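Local coordinates for LbaCas13a H328A (C2c2) (Lachnospiraceae bacterium NK4A179, PDB 5WLH), which binds its precursor guide RNA (pre-crRNA) and acts as an RNA-guided CRISPR nuclease that targets RNA and cuts it at A, at residues D1132-Q1137 / Y1174-M1179; V26-R31 / P249-G254; L1186-K1191 / I1209-R1214. All blocks are in the same frame, centred on the assembly; numbering follows the deposited sequence.

Contact 1 (D1132-Q1137 / Y1174-M1179); sequences DLMNFQ and YQICAM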
loop_
_atom_site.group_PDB
_atom_site.type_symbol
_atom_site.label_atom_id
_atom_site.label_comp_id
_atom_site.label_asym_id
_atom_site.label_seq_id
_atom_site.Cartn_x
_atom_site.Cartn_y
_atom_site.Cartn_z
ATOM N N ASP A 1132 -2.842 -6.641 -13.707
ATOM C CA ASP A 1132 -2.924 -8.078 -13.521
ATOM C C ASP A 1132 -3.858 -8.744 -14.520
ATOM O O ASP A 1132 -3.662 -9.919 -14.830
ATOM C CB ASP A 1132 -3.320 -8.377 -12.081
ATOM C CG ASP A 1132 -2.182 -8.077 -11.127
ATOM O OD1 ASP A 1132 -1.017 -8.163 -11.578
ATOM O OD2 ASP A 1132 -2.449 -7.738 -9.975
ATOM N N LEU A 1133 -4.838 -8.011 -15.046
ATOM C CA LEU A 1133 -5.625 -8.518 -16.170
ATOM C C LEU A 1133 -4.723 -8.747 -17.374
ATOM O O LEU A 1133 -4.733 -9.822 -17.969
ATOM C CB LEU A 1133 -6.755 -7.539 -16.514
ATOM C CG LEU A 1133 -7.600 -7.892 -17.742
ATOM C CD1 LEU A 1133 -8.135 -9.315 -17.614
ATOM C CD2 LEU A 1133 -8.741 -6.890 -17.873
ATOM N N MET A 1134 -3.886 -7.760 -17.706
ATOM C CA MET A 1134 -2.941 -7.953 -18.800
ATOM C C MET A 1134 -2.013 -9.121 -18.526
ATOM O O MET A 1134 -1.725 -9.924 -19.423
ATOM C CB MET A 1134 -2.122 -6.688 -19.032
ATOM C CG MET A 1134 -1.008 -6.952 -20.027
ATOM S SD MET A 1134 0.052 -5.523 -20.107
ATOM C CE MET A 1134 1.061 -5.770 -18.635
ATOM N N ASN A 1135 -1.501 -9.218 -17.289
ATOM C CA ASN A 1135 -0.606 -10.319 -16.953
ATOM C C ASN A 1135 -1.325 -11.663 -17.053
ATOM O O ASN A 1135 -0.735 -12.652 -17.493
ATOM C CB ASN A 1135 -0.050 -10.142 -15.542
ATOM C CG ASN A 1135 1.091 -9.148 -15.480
ATOM O OD1 ASN A 1135 1.587 -8.688 -16.493
ATOM N ND2 ASN A 1135 1.482 -8.789 -14.271
ATOM N N PHE A 1136 -2.576 -11.725 -16.575
ATOM C CA PHE A 1136 -3.338 -12.958 -16.704
ATOM C C PHE A 1136 -3.445 -13.355 -18.164
ATOM O O PHE A 1136 -3.161 -14.503 -18.532
ATOM C CB PHE A 1136 -4.750 -12.811 -16.134
ATOM C CG PHE A 1136 -5.555 -14.065 -16.287
ATOM C CD1 PHE A 1136 -6.240 -14.343 -17.480
ATOM C CD2 PHE A 1136 -5.575 -15.009 -15.273
ATOM C CE1 PHE A 1136 -6.931 -15.531 -17.629
ATOM C CE2 PHE A 1136 -6.293 -16.195 -15.409
ATOM C CZ PHE A 1136 -6.974 -16.453 -16.583
ATOM N N GLN A 1137 -3.881 -12.411 -19.000
ATOM C CA GLN A 1137 -4.032 -12.697 -20.427
ATOM C C GLN A 1137 -2.704 -13.095 -21.048
ATOM O O GLN A 1137 -2.634 -14.066 -21.802
ATOM C CB GLN A 1137 -4.616 -11.494 -21.147
ATOM C CG GLN A 1137 -6.058 -11.215 -20.746
ATOM C CD GLN A 1137 -6.584 -9.943 -21.348
ATOM O OE1 GLN A 1137 -5.924 -8.899 -21.316
ATOM N NE2 GLN A 1137 -7.782 -10.014 -21.901
ATOM N N TYR A 1174 1.790 -9.731 -28.589
ATOM C CA TYR A 1174 1.896 -8.341 -29.006
ATOM C C TYR A 1174 0.552 -7.640 -28.861
ATOM O O TYR A 1174 0.460 -6.546 -28.294
ATOM C CB TYR A 1174 2.386 -8.273 -30.470
ATOM C CG TYR A 1174 2.374 -6.855 -30.991
ATOM C CD1 TYR A 1174 1.217 -6.291 -31.523
ATOM C CD2 TYR A 1174 3.512 -6.065 -30.908
ATOM C CE1 TYR A 1174 1.197 -4.978 -31.952
ATOM C CE2 TYR A 1174 3.510 -4.740 -31.351
ATOM C CZ TYR A 1174 2.354 -4.211 -31.879
ATOM O OH TYR A 1174 2.339 -2.899 -32.283
ATOM N N GLN A 1175 -0.511 -8.268 -29.375
ATOM C CA GLN A 1175 -1.806 -7.608 -29.426
ATOM C C GLN A 1175 -2.391 -7.430 -28.036
ATOM O O GLN A 1175 -3.090 -6.440 -27.785
ATOM C CB GLN A 1175 -2.750 -8.400 -30.335
ATOM C CG GLN A 1175 -2.235 -8.406 -31.803
ATOM C CD GLN A 1175 -2.768 -7.222 -32.575
ATOM O OE1 GLN A 1175 -2.136 -6.173 -32.645
ATOM N NE2 GLN A 1175 -3.967 -7.362 -33.104
ATOM N N ILE A 1176 -2.111 -8.362 -27.125
ATOM C CA ILE A 1176 -2.549 -8.179 -25.745
ATOM C C ILE A 1176 -1.896 -6.939 -25.151
ATOM O O ILE A 1176 -2.565 -6.080 -24.566
ATOM C CB ILE A 1176 -2.246 -9.427 -24.899
ATOM C CG1 ILE A 1176 -3.195 -10.570 -25.293
ATOM C CG2 ILE A 1176 -2.435 -9.085 -23.395
ATOM C CD1 ILE A 1176 -2.809 -11.926 -24.730
ATOM N N CYS A 1177 -0.578 -6.827 -25.297
ATOM C CA CYS A 1177 0.110 -5.696 -24.686
ATOM C C CYS A 1177 -0.278 -4.393 -25.353
ATOM O O CYS A 1177 -0.346 -3.352 -24.683
ATOM C CB CYS A 1177 1.624 -5.890 -24.740
ATOM S SG CYS A 1177 2.202 -7.205 -23.673
ATOM N N ALA A 1178 -0.571 -4.427 -26.655
ATOM C CA ALA A 1178 -0.971 -3.194 -27.311
ATOM C C ALA A 1178 -2.255 -2.645 -26.714
ATOM O O ALA A 1178 -2.483 -1.437 -26.759
ATOM C CB ALA A 1178 -1.122 -3.407 -28.818
ATOM N N MET A 1179 -3.127 -3.506 -26.176
ATOM C CA MET A 1179 -4.346 -2.980 -25.579
ATOM C C MET A 1179 -4.052 -2.065 -24.404
ATOM O O MET A 1179 -4.870 -1.206 -24.075
ATOM C CB MET A 1179 -5.253 -4.116 -25.107
ATOM C CG MET A 1179 -5.851 -4.919 -26.225
ATOM S SD MET A 1179 -7.151 -6.008 -25.568
ATOM C CE MET A 1179 -6.173 -7.358 -24.948
#

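Contact 2 (V26-R31 / P249-G254); sequences VVSENR and PVQPEG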
loop_
_atom_site.group_PDB
_atom_site.type_symbol
_atom_site.label_atom_id
_atom_site.label_comp_id
_atom_site.label_asym_id
_atom_site.label_seq_id
_atom_site.Cartn_x
_atom_site.Cartn_y
_atom_site.Cartn_z
ATOM N N VAL A 26 17.077 -14.642 -3.636
ATOM C CA VAL A 26 17.171 -15.765 -4.551
ATOM C C VAL A 26 18.062 -15.335 -5.704
ATOM O O VAL A 26 17.808 -14.310 -6.344
ATOM C CB VAL A 26 15.795 -16.211 -5.063
ATOM C CG1 VAL A 26 15.971 -17.266 -6.134
ATOM C CG2 VAL A 26 14.960 -16.784 -3.919
ATOM N N VAL A 27 19.111 -16.095 -5.967
ATOM C CA VAL A 27 19.977 -15.775 -7.096
ATOM C C VAL A 27 19.853 -16.882 -8.127
ATOM O O VAL A 27 19.550 -18.035 -7.805
ATOM C CB VAL A 27 21.443 -15.559 -6.671
ATOM C CG1 VAL A 27 21.539 -14.385 -5.693
ATOM C CG2 VAL A 27 22.024 -16.826 -6.080
ATOM N N SER A 28 20.089 -16.522 -9.387
ATOM C CA SER A 28 19.976 -17.452 -10.496
ATOM C C SER A 28 21.271 -17.381 -11.288
ATOM O O SER A 28 21.594 -16.332 -11.850
ATOM C CB SER A 28 18.773 -17.100 -11.375
ATOM O OG SER A 28 18.488 -18.143 -12.277
ATOM N N GLU A 29 22.025 -18.475 -11.313
ATOM C CA GLU A 29 23.317 -18.421 -11.989
ATOM C C GLU A 29 23.231 -18.957 -13.413
ATOM O O GLU A 29 23.272 -18.178 -14.374
ATOM C CB GLU A 29 24.368 -19.170 -11.171
ATOM C CG GLU A 29 24.465 -18.644 -9.742
ATOM C CD GLU A 29 25.890 -18.342 -9.307
ATOM O OE1 GLU A 29 26.838 -18.783 -9.996
ATOM O OE2 GLU A 29 26.053 -17.654 -8.273
ATOM N N ASN A 30 23.109 -20.270 -13.572
ATOM C CA ASN A 30 22.996 -20.891 -14.893
ATOM C C ASN A 30 21.723 -21.733 -14.928
ATOM O O ASN A 30 21.769 -22.967 -14.908
ATOM C CB ASN A 30 24.246 -21.718 -15.220
ATOM C CG ASN A 30 25.419 -20.851 -15.646
ATOM O OD1 ASN A 30 25.411 -20.263 -16.730
ATOM N ND2 ASN A 30 26.436 -20.770 -14.795
ATOM N N ARG A 31 20.581 -21.047 -14.965
ATOM C CA ARG A 31 19.249 -21.656 -14.943
ATOM C C ARG A 31 19.061 -22.598 -13.754
ATOM O O ARG A 31 18.155 -23.440 -13.751
ATOM C CB ARG A 31 18.935 -22.370 -16.259
ATOM C CG ARG A 31 17.535 -22.067 -16.758
ATOM C CD ARG A 31 17.278 -22.649 -18.127
ATOM N NE ARG A 31 17.049 -21.591 -19.107
ATOM C CZ ARG A 31 16.886 -21.799 -20.407
ATOM N NH1 ARG A 31 16.914 -23.035 -20.884
ATOM N NH2 ARG A 31 16.678 -20.777 -21.226
ATOM N N PRO A 249 8.595 -17.287 -8.169
ATOM C CA PRO A 249 7.378 -17.976 -8.651
ATOM C C PRO A 249 7.518 -18.608 -10.028
ATOM O O PRO A 249 6.878 -19.636 -10.297
ATOM C CB PRO A 249 6.324 -16.857 -8.689
ATOM C CG PRO A 249 6.875 -15.719 -7.911
ATOM C CD PRO A 249 8.375 -15.849 -7.933
ATOM N N VAL A 250 8.304 -18.002 -10.918
ATOM C CA VAL A 250 8.408 -18.434 -12.307
ATOM C C VAL A 250 9.873 -18.420 -12.711
ATOM O O VAL A 250 10.630 -17.535 -12.297
ATOM C CB VAL A 250 7.568 -17.518 -13.218
ATOM C CG1 VAL A 250 7.891 -17.775 -14.706
ATOM C CG2 VAL A 250 6.065 -17.701 -12.912
ATOM N N GLN A 251 10.285 -19.418 -13.488
ATOM C CA GLN A 251 11.652 -19.477 -13.982
ATOM C C GLN A 251 11.641 -20.087 -15.370
ATOM O O GLN A 251 10.697 -20.792 -15.739
ATOM C CB GLN A 251 12.574 -20.305 -13.070
ATOM C CG GLN A 251 12.860 -19.701 -11.694
ATOM C CD GLN A 251 13.753 -18.469 -11.766
ATOM O OE1 GLN A 251 14.092 -17.985 -12.849
ATOM N NE2 GLN A 251 14.117 -17.943 -10.603
ATOM N N PRO A 252 12.670 -19.836 -16.163
ATOM C CA PRO A 252 12.748 -20.489 -17.470
ATOM C C PRO A 252 13.112 -21.956 -17.332
ATOM O O PRO A 252 13.850 -22.359 -16.428
ATOM C CB PRO A 252 13.838 -19.699 -18.202
ATOM C CG PRO A 252 14.611 -19.009 -17.149
ATOM C CD PRO A 252 13.718 -18.822 -15.965
ATOM N N GLU A 253 12.557 -22.761 -18.239
ATOM C CA GLU A 253 12.860 -24.182 -18.328
ATOM C C GLU A 253 13.960 -24.391 -19.368
ATOM O O GLU A 253 14.639 -23.444 -19.766
ATOM C CB GLU A 253 11.608 -24.984 -18.688
ATOM C CG GLU A 253 10.397 -24.706 -17.850
ATOM C CD GLU A 253 9.389 -25.835 -17.924
ATOM O OE1 GLU A 253 9.434 -26.705 -17.035
ATOM O OE2 GLU A 253 8.555 -25.858 -18.862
ATOM N N GLY A 254 14.126 -25.630 -19.838
ATOM C CA GLY A 254 15.199 -25.916 -20.778
ATOM C C GLY A 254 15.030 -25.190 -22.098
ATOM O O GLY A 254 15.971 -24.580 -22.611
HETATM O O HOH W 1 15.639 -21.893 -14.215
#

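Contact 3 (L1186-K1191 / I1209-R1214); sequences LYYVDK and IGEFYR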
loop_
_atom_site.group_PDB
_atom_site.type_symbol
_atom_site.label_atom_id
_atom_site.label_comp_id
_atom_site.label_asym_id
_atom_site.label_seq_id
_atom_site.Cartn_x
_atom_site.Cartn_y
_atom_site.Cartn_z
ATOM N N LEU A 1186 -2.148 -1.341 -32.775
ATOM C CA LEU A 1186 -2.856 -2.607 -32.823
ATOM C C LEU A 1186 -3.273 -2.866 -34.270
ATOM O O LEU A 1186 -3.638 -1.928 -34.992
ATOM C CB LEU A 1186 -4.067 -2.580 -31.898
ATOM C CG LEU A 1186 -4.541 -3.934 -31.374
ATOM C CD1 LEU A 1186 -4.997 -3.809 -29.930
ATOM C CD2 LEU A 1186 -5.666 -4.458 -32.258
ATOM N N TYR A 1187 -3.153 -4.118 -34.698
ATOM C CA TYR A 1187 -3.509 -4.542 -36.051
ATOM C C TYR A 1187 -4.886 -5.173 -35.996
ATOM O O TYR A 1187 -5.146 -6.016 -35.134
ATOM C CB TYR A 1187 -2.504 -5.549 -36.601
ATOM C CG TYR A 1187 -1.112 -4.988 -36.687
ATOM C CD1 TYR A 1187 -0.284 -4.984 -35.575
ATOM C CD2 TYR A 1187 -0.642 -4.426 -37.861
ATOM C CE1 TYR A 1187 0.981 -4.461 -35.635
ATOM C CE2 TYR A 1187 0.633 -3.896 -37.941
ATOM C CZ TYR A 1187 1.438 -3.900 -36.811
ATOM O OH TYR A 1187 2.701 -3.368 -36.847
ATOM N N TYR A 1188 -5.770 -4.763 -36.899
ATOM C CA TYR A 1188 -7.139 -5.256 -36.817
ATOM C C TYR A 1188 -7.819 -5.018 -38.153
ATOM O O TYR A 1188 -7.296 -4.312 -39.018
ATOM C CB TYR A 1188 -7.930 -4.570 -35.703
ATOM C CG TYR A 1188 -8.060 -3.085 -35.872
ATOM C CD1 TYR A 1188 -7.030 -2.222 -35.490
ATOM C CD2 TYR A 1188 -9.211 -2.535 -36.416
ATOM C CE1 TYR A 1188 -7.151 -0.862 -35.662
ATOM C CE2 TYR A 1188 -9.351 -1.180 -36.569
ATOM C CZ TYR A 1188 -8.309 -0.344 -36.199
ATOM O OH TYR A 1188 -8.446 1.017 -36.371
ATOM N N VAL A 1189 -8.998 -5.611 -38.304
ATOM C CA VAL A 1189 -9.814 -5.399 -39.494
ATOM C C VAL A 1189 -10.821 -4.319 -39.148
ATOM O O VAL A 1189 -11.644 -4.477 -38.228
ATOM C CB VAL A 1189 -10.492 -6.694 -39.965
ATOM C CG1 VAL A 1189 -11.381 -6.403 -41.195
ATOM C CG2 VAL A 1189 -9.447 -7.712 -40.323
ATOM N N ASP A 1190 -10.726 -3.203 -39.861
ATOM C CA ASP A 1190 -11.523 -2.036 -39.538
ATOM C C ASP A 1190 -13.004 -2.306 -39.756
ATOM O O ASP A 1190 -13.393 -2.998 -40.700
ATOM C CB ASP A 1190 -11.088 -0.845 -40.385
ATOM C CG ASP A 1190 -11.957 0.358 -40.153
ATOM O OD1 ASP A 1190 -11.897 0.911 -39.035
ATOM O OD2 ASP A 1190 -12.716 0.735 -41.075
ATOM N N LYS A 1191 -13.822 -1.729 -38.874
ATOM C CA LYS A 1191 -15.264 -1.917 -38.919
ATOM C C LYS A 1191 -15.829 -1.515 -40.278
ATOM O O LYS A 1191 -16.577 -2.271 -40.904
ATOM C CB LYS A 1191 -15.921 -1.085 -37.809
ATOM C CG LYS A 1191 -15.573 -1.457 -36.341
ATOM C CD LYS A 1191 -14.156 -1.043 -35.826
ATOM C CE LYS A 1191 -14.211 -1.009 -34.287
ATOM N NZ LYS A 1191 -12.953 -1.207 -33.567
ATOM N N ILE A 1209 -9.576 -2.394 -27.052
ATOM C CA ILE A 1209 -10.265 -3.652 -26.811
ATOM C C ILE A 1209 -11.176 -3.983 -27.983
ATOM O O ILE A 1209 -11.215 -5.126 -28.449
ATOM C CB ILE A 1209 -11.041 -3.584 -25.493
ATOM C CG1 ILE A 1209 -10.026 -3.514 -24.353
ATOM C CG2 ILE A 1209 -11.983 -4.792 -25.375
ATOM C CD1 ILE A 1209 -10.670 -3.389 -22.978
ATOM N N GLY A 1210 -11.924 -2.991 -28.469
ATOM C CA GLY A 1210 -12.720 -3.203 -29.673
ATOM C C GLY A 1210 -11.880 -3.673 -30.844
ATOM O O GLY A 1210 -12.242 -4.618 -31.550
ATOM N N GLU A 1211 -10.731 -3.038 -31.051
ATOM C CA GLU A 1211 -9.870 -3.442 -32.153
ATOM C C GLU A 1211 -9.343 -4.853 -31.953
ATOM O O GLU A 1211 -9.242 -5.631 -32.911
ATOM C CB GLU A 1211 -8.725 -2.445 -32.292
ATOM C CG GLU A 1211 -9.207 -1.081 -32.685
ATOM C CD GLU A 1211 -8.189 -0.006 -32.401
ATOM O OE1 GLU A 1211 -7.146 -0.318 -31.781
ATOM O OE2 GLU A 1211 -8.440 1.151 -32.792
ATOM N N PHE A 1212 -8.999 -5.209 -30.712
ATOM C CA PHE A 1212 -8.547 -6.566 -30.438
ATOM C C PHE A 1212 -9.606 -7.581 -30.824
ATOM O O PHE A 1212 -9.295 -8.618 -31.424
ATOM C CB PHE A 1212 -8.212 -6.720 -28.959
ATOM C CG PHE A 1212 -7.650 -8.047 -28.617
ATOM C CD1 PHE A 1212 -8.497 -9.131 -28.331
ATOM C CD2 PHE A 1212 -6.288 -8.237 -28.581
ATOM C CE1 PHE A 1212 -7.973 -10.358 -28.014
ATOM C CE2 PHE A 1212 -5.757 -9.473 -28.264
ATOM C CZ PHE A 1212 -6.604 -10.536 -27.970
ATOM N N TYR A 1213 -10.857 -7.304 -30.460
ATOM C CA TYR A 1213 -11.965 -8.160 -30.865
ATOM C C TYR A 1213 -11.999 -8.339 -32.379
ATOM O O TYR A 1213 -12.227 -9.445 -32.869
ATOM C CB TYR A 1213 -13.278 -7.576 -30.356
ATOM C CG TYR A 1213 -13.664 -8.055 -28.966
ATOM C CD1 TYR A 1213 -13.072 -7.508 -27.823
ATOM C CD2 TYR A 1213 -14.620 -9.058 -28.791
ATOM C CE1 TYR A 1213 -13.430 -7.940 -26.546
ATOM C CE2 TYR A 1213 -14.974 -9.500 -27.519
ATOM C CZ TYR A 1213 -14.378 -8.937 -26.402
ATOM O OH TYR A 1213 -14.723 -9.378 -25.139
ATOM N N ARG A 1214 -11.743 -7.267 -33.137
ATOM C CA ARG A 1214 -11.743 -7.363 -34.593
ATOM C C ARG A 1214 -10.490 -8.039 -35.130
ATOM O O ARG A 1214 -10.524 -8.600 -36.231
ATOM C CB ARG A 1214 -11.917 -5.976 -35.224
ATOM C CG ARG A 1214 -13.145 -5.271 -34.678
ATOM C CD ARG A 1214 -14.319 -5.269 -35.651
ATOM N NE ARG A 1214 -13.910 -5.191 -37.049
ATOM C CZ ARG A 1214 -14.312 -6.024 -38.005
ATOM N NH1 ARG A 1214 -15.122 -7.037 -37.736
ATOM N NH2 ARG A 1214 -13.883 -5.847 -39.242
HETATM O O HOH W 2 -10.770 1.744 -33.872
#

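Contact 1 (D1132-Q1137 / Y1174-M1179)
Ile1176 carries most of the apolar contact, its CG2 methyl bridging Met1134 and Gln1137 of the facing helix. Ile1176 CG2 lies 4.0 Å from Gln1137 CB. The same Ile1176 CG2 is 4.2 Å from Met1134 CG, so it sits between residues one helical turn apart. The CG1 arm stands beside the backbone N (chi1 -72°) and continues extended, which brings Ile1176 CD1 to 3.6 Å from Gln1137 O, up against the backbone. A beta-branched residue suits this place because the branch at CB lets one side chain do both. A second apolar touch is looser: the thioether of Met1134 and the thiol of Cys1177 meet with Met1134 SD and Cys1177 SG 4.5 Å apart. The extended methionine carries its sulfur out to the thiol, where the small cysteine needs little space.

The polar element is the Gln1137 amide. Its chain runs extended beyond CG, and Gln1137 OE1 comes 4.0 Å from Met1179 CE, the two side chains crossing at about a right angle. That is van der Waals contact; the amide gets its polar partners from beyond the two segments, OE1 from the Tyr1180 hydroxyl and NE2 by donating to Tyr1226 O. Both ends of this buried group are thereby satisfied, which probably fixes its rotation, while the aliphatic part packs on Ile1176.

Segments 1132-1137 and 1174-1179 run antiparallel (174°), their axes 9.9 Å apart at closest approach. The pair lies buried between helix 429-458, where Tyr456 meets Met1134, and helix 1230-1233, which packs on Phe1136, on the side of helix 1106-1145, and helix 1205-1216, with Ile1209 and Phe1212 against Met1179, on the side of helix 1171-1180.

Contact 2 (V26-R31 / P249-G254)
The Arg31 side chain crosses that of Pro252 obliquely, with Arg31 NE 3.8 Å from Pro252 CB and Arg31 CG 3.7 Å from Pro252 O. Its chain starts extended, then bends at chi3 (-116°), and this bend turns the guanidinium toward the backbone carbonyls beyond the proline. NH1 approaches Gly254 O near the guanidinium plane, but the bond is weak, bent to 126° and modelled too short, so it is best treated as doubtful. The firmer polar partner of the arginine is Leu481 O, which accepts from NE. A long cation with an aliphatic stem suits the place: the stem packs on the rigid proline while the head donates to Leu481 O.

A water joins the two backbones more cleanly, donating to Arg31 O at 3.0 Å and to Pro252 O at 2.9 Å. These two carbonyl oxygens are too far apart to touch, and as both are acceptors they need a donor such as water to link them.

Deeper in, Ser28 and Gln251 point toward each other but stop at 4.4 Å between Ser28 OG and Gln251 OE1. Each is engaged by the chain that runs between them: Ser482 O partners Ser28 OG, and Ile484 N donates to Gln251 OE1. Asn247 OD1 takes the amide NE2, so both ends of the glutamine are held. Glu253, directed away, instead forms a salt bridge with Lys281.

Val26 packs on an adenine base of the bound RNA, which places this seam beside the guide. The whole is a meeting of two beta hairpins, 22-28/33-39 and 250-252/258-260, in which Arg31, in the left-handed region of a hairpin turn, reaches across to the end of the other hairpin's first strand.

Contact 3 (L1186-K1191 / I1209-R1214)
Tyr1188 and Glu1211 form a stacked pair: Glu1211 CG sits over the Tyr1188 ring face, 3.6 Å from its centroid and 9° off the normal, a CH-pi contact. The extended glutamate continues across the ring, the carboxylate and ring planes being 8° apart, stacked. The tyrosine reaches this position with CG between the backbone N and carbonyl carbon (chi1 61°), which sets the ring against the Glu1211 chain. An alanine at this point is likely to leave the methylene chain of Glu1211 without its flat support and its carboxylate freer to turn. A water donates to Glu1211 OE2 at 2.6 Å and touches the Tyr1188 hydroxyl weakly.

Strand 1187-1189 pairs antiparallel with 1196-1198 as a beta hairpin, and helix 1205-1216 packs against it; the axes of 1187-1189 and 1209-1214 come within 6.7 Å.

Hydrogen bonds concentrate on Arg1214, whose chain bends twice. Arg1214 NE donates to Val1189 O at 2.7 Å. Arg1214 NH2 adds a weak bond to the same oxygen and another weak one, at 3.2 Å, to Asp1190 O. Arginine suits a strand end where two successive carbonyls lie within reach of its N-H groups.

Apolar contact closes the inner side, where Leu1186 CD2 rests 3.7 Å from Glu1211 CB.

From the N terminus, contact 2 comes first and has the longest reach: residues 26-31 meet 249-254 across 217 intervening residues, many of them helical, so the N-terminal hairpin is tied to the hairpin 250-252/258-260. The other two follow in series near the C-terminal end, neither nested nor crossed. Contact 1 closes a loop of 36 residues, and contact 3 a shorter one of 17. Contacts 1 and 3 adjoin: Gln1175 NE2 probably hydrogen-bonds Tyr1187 O, joining helix 1171-1180 to the strand that follows it. Contact 2 stays apart from both, though helix 429-458 touches Val250 of contact 2 as well as Met1134 of contact 1.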